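Local coordinates for protein acetyltransferase, GNAT family (Bacillus anthracis str. Sterne, PDB 3FBU) that probably transfers an acetyl group from acetyl-coenzyme A to an acceptor, as GNAT-family enzymes do, and binds coenzyme A, at residues 19-24 with 46-51. Residues are numbered along the deposited sequence; the frame is centred on the assembly and turned at random.
Sequences EAVHEY and NFVNKN
The carbonyl oxygen of F47 is held twice by N51, the first residue beyond the helical turns of 41-50. The backbone N of N51 lies 3.2 Å from F47 O, and the side-chain ND2 of N51 comes closer, 2.9 Å from F47 O, in a nearly straight hydrogen bond (N-H...O angle 164°). The two donors approach from opposite faces of the carbonyl plane. Asparagine suits this exit because its short amide can fold back on the last turn; its OD1 meanwhile accepts from K57 N and N58 ND2, tying the helix end to the chain that enters strand 58-63.

Between residues 19-24 and 46-51 the contact is apolar. V21 projects between F47 and V48, one methyl for each. CG1 stands anti to the backbone N of V21 (chi1 170°) and lies 4.4 Å from CE2 of F47, slanting onto the ring obliquely; CG2, the other branch, comes 4.5 Å from CG2 of V48. Valine fits a site where both branches of one compact side chain find a partner, while phenylalanine spans the wider distance with its ring.

Beside V21, V21 O sits over one face of the Y24 ring, 3.4 Å from its plane and near its centre; the same oxygen accepts from Y24 N at 3.0 Å. H72 of strand 68-79 contacts both helices: its ND1 is hydrogen-bonded to Y24 OH and its ring meets that of F47. L69 of that strand also touches V21.

In these two N-terminal helices of the GNAT domain, the side chain of V21 lies about 11 Å from the bound coenzyme A. V21 therefore rests on F47 and V48 through light, nondirectional van der Waals contact, whereas a hydrogen bond between H22 ND1 and T44 OG1 adds a directional link between the same helices.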
loop_
_atom_site.group_PDB
_atom_site.type_symbol
_atom_site.label_atom_id
_atom_site.label_comp_id
_atom_site.label_asym_id
_atom_site.label_seq_id
_atom_site.Cartn_x
_atom_site.Cartn_y
_atom_site.Cartn_z
ATOM N N GLU A 19 -14.992 3.130 21.809
ATOM C CA GLU A 19 -13.610 3.609 21.972
ATOM C C GLU A 19 -12.629 2.924 21.021
ATOM O O GLU A 19 -11.782 3.591 20.434
ATOM C CB GLU A 19 -13.144 3.518 23.437
ATOM C CG GLU A 19 -13.674 4.690 24.293
ATOM C CD GLU A 19 -13.067 4.783 25.688
ATOM O OE1 GLU A 19 -12.141 4.004 26.005
ATOM O OE2 GLU A 19 -13.536 5.642 26.478
ATOM N N ALA A 20 -12.769 1.617 20.855
ATOM C CA ALA A 20 -11.932 0.839 19.921
ATOM C C ALA A 20 -12.233 1.236 18.468
ATOM O O ALA A 20 -11.335 1.286 17.615
ATOM C CB ALA A 20 -12.176 -0.659 20.135
ATOM N N VAL A 21 -13.491 1.517 18.178
ATOM C CA VAL A 21 -13.836 2.000 16.835
ATOM C C VAL A 21 -13.228 3.380 16.591
ATOM O O VAL A 21 -12.657 3.639 15.519
ATOM C CB VAL A 21 -15.355 2.015 16.631
ATOM C CG1 VAL A 21 -15.761 2.753 15.300
ATOM C CG2 VAL A 21 -15.864 0.587 16.636
ATOM N N HIS A 22 -13.309 4.245 17.599
ATOM C CA HIS A 22 -12.798 5.602 17.472
ATOM C C HIS A 22 -11.296 5.661 17.132
ATOM O O HIS A 22 -10.811 6.580 16.456
ATOM C CB HIS A 22 -13.142 6.421 18.710
ATOM C CG HIS A 22 -12.930 7.881 18.514
ATOM N ND1 HIS A 22 -13.730 8.631 17.683
ATOM C CD2 HIS A 22 -11.984 8.723 18.999
ATOM C CE1 HIS A 22 -13.294 9.879 17.677
ATOM N NE2 HIS A 22 -12.238 9.965 18.469
ATOM N N GLU A 23 -10.554 4.654 17.552
ATOM C CA GLU A 23 -9.129 4.591 17.275
ATOM C C GLU A 23 -8.848 4.727 15.765
ATOM O O GLU A 23 -7.835 5.303 15.357
ATOM C CB GLU A 23 -8.568 3.278 17.846
ATOM C CG GLU A 23 -7.072 3.106 17.693
ATOM C CD GLU A 23 -6.581 1.801 18.328
ATOM O OE1 GLU A 23 -7.434 1.035 18.843
ATOM O OE2 GLU A 23 -5.357 1.556 18.316
ATOM N N TYR A 24 -9.745 4.200 14.928
ATOM C CA TYR A 24 -9.583 4.309 13.471
ATOM C C TYR A 24 -10.540 5.295 12.787
ATOM O O TYR A 24 -10.177 5.883 11.786
ATOM C CB TYR A 24 -9.610 2.929 12.793
ATOM C CG TYR A 24 -10.858 2.081 12.963
ATOM C CD1 TYR A 24 -11.931 2.190 12.073
ATOM C CD2 TYR A 24 -10.927 1.096 13.960
ATOM C CE1 TYR A 24 -13.093 1.399 12.226
ATOM C CE2 TYR A 24 -12.064 0.285 14.106
ATOM C CZ TYR A 24 -13.138 0.426 13.241
ATOM O OH TYR A 24 -14.250 -0.389 13.402
ATOM N N ASN A 46 -22.399 8.049 18.210
ATOM C CA ASN A 46 -23.647 8.050 17.443
ATOM C C ASN A 46 -23.685 6.862 16.466
ATOM O O ASN A 46 -24.688 6.169 16.349
ATOM C CB ASN A 46 -23.779 9.357 16.639
ATOM C CG ASN A 46 -24.106 10.584 17.499
ATOM O OD1 ASN A 46 -24.582 10.481 18.634
ATOM N ND2 ASN A 46 -23.873 11.771 16.921
ATOM N N PHE A 47 -22.584 6.652 15.769
ATOM C CA PHE A 47 -22.451 5.551 14.800
ATOM C C PHE A 47 -22.688 4.196 15.475
ATOM O O PHE A 47 -23.498 3.389 15.012
ATOM C CB PHE A 47 -21.073 5.623 14.154
ATOM C CG PHE A 47 -20.723 4.430 13.317
ATOM C CD1 PHE A 47 -21.321 4.221 12.093
ATOM C CD2 PHE A 47 -19.768 3.525 13.746
ATOM C CE1 PHE A 47 -20.967 3.102 11.307
ATOM C CE2 PHE A 47 -19.438 2.428 12.981
ATOM C CZ PHE A 47 -20.039 2.224 11.753
ATOM N N VAL A 48 -22.004 3.952 16.590
ATOM C CA VAL A 48 -22.154 2.670 17.297
ATOM C C VAL A 48 -23.569 2.480 17.792
ATOM O O VAL A 48 -24.173 1.417 17.606
ATOM C CB VAL A 48 -21.123 2.530 18.466
ATOM C CG1 VAL A 48 -21.393 1.250 19.261
ATOM C CG2 VAL A 48 -19.677 2.570 17.885
ATOM N N ASN A 49 -24.128 3.528 18.406
ATOM C CA ASN A 49 -25.489 3.469 18.901
ATOM C C ASN A 49 -26.472 3.161 17.791
ATOM O O ASN A 49 -27.362 2.334 17.955
ATOM C CB ASN A 49 -25.892 4.808 19.516
ATOM C CG ASN A 49 -27.362 4.843 19.865
ATOM O OD1 ASN A 49 -27.790 4.158 20.811
ATOM N ND2 ASN A 49 -28.160 5.616 19.088
ATOM N N LYS A 50 -26.321 3.845 16.662
ATOM C CA LYS A 50 -27.243 3.671 15.538
ATOM C C LYS A 50 -27.223 2.239 14.986
ATOM O O LYS A 50 -28.244 1.746 14.481
ATOM C CB LYS A 50 -26.880 4.651 14.437
ATOM C CG LYS A 50 -27.690 4.516 13.172
ATOM C CD LYS A 50 -27.238 5.536 12.173
ATOM C CE LYS A 50 -28.009 5.383 10.881
ATOM N NZ LYS A 50 -27.469 6.364 9.914
ATOM N N ASN A 51 -26.075 1.577 15.085
ATOM C CA ASN A 51 -25.897 0.221 14.544
ATOM C C ASN A 51 -26.046 -0.913 15.561
ATOM O O ASN A 51 -25.609 -2.043 15.339
ATOM C CB ASN A 51 -24.561 0.171 13.818
ATOM C CG ASN A 51 -24.617 0.895 12.517
ATOM O OD1 ASN A 51 -25.106 0.358 11.533
ATOM N ND2 ASN A 51 -24.117 2.103 12.482
#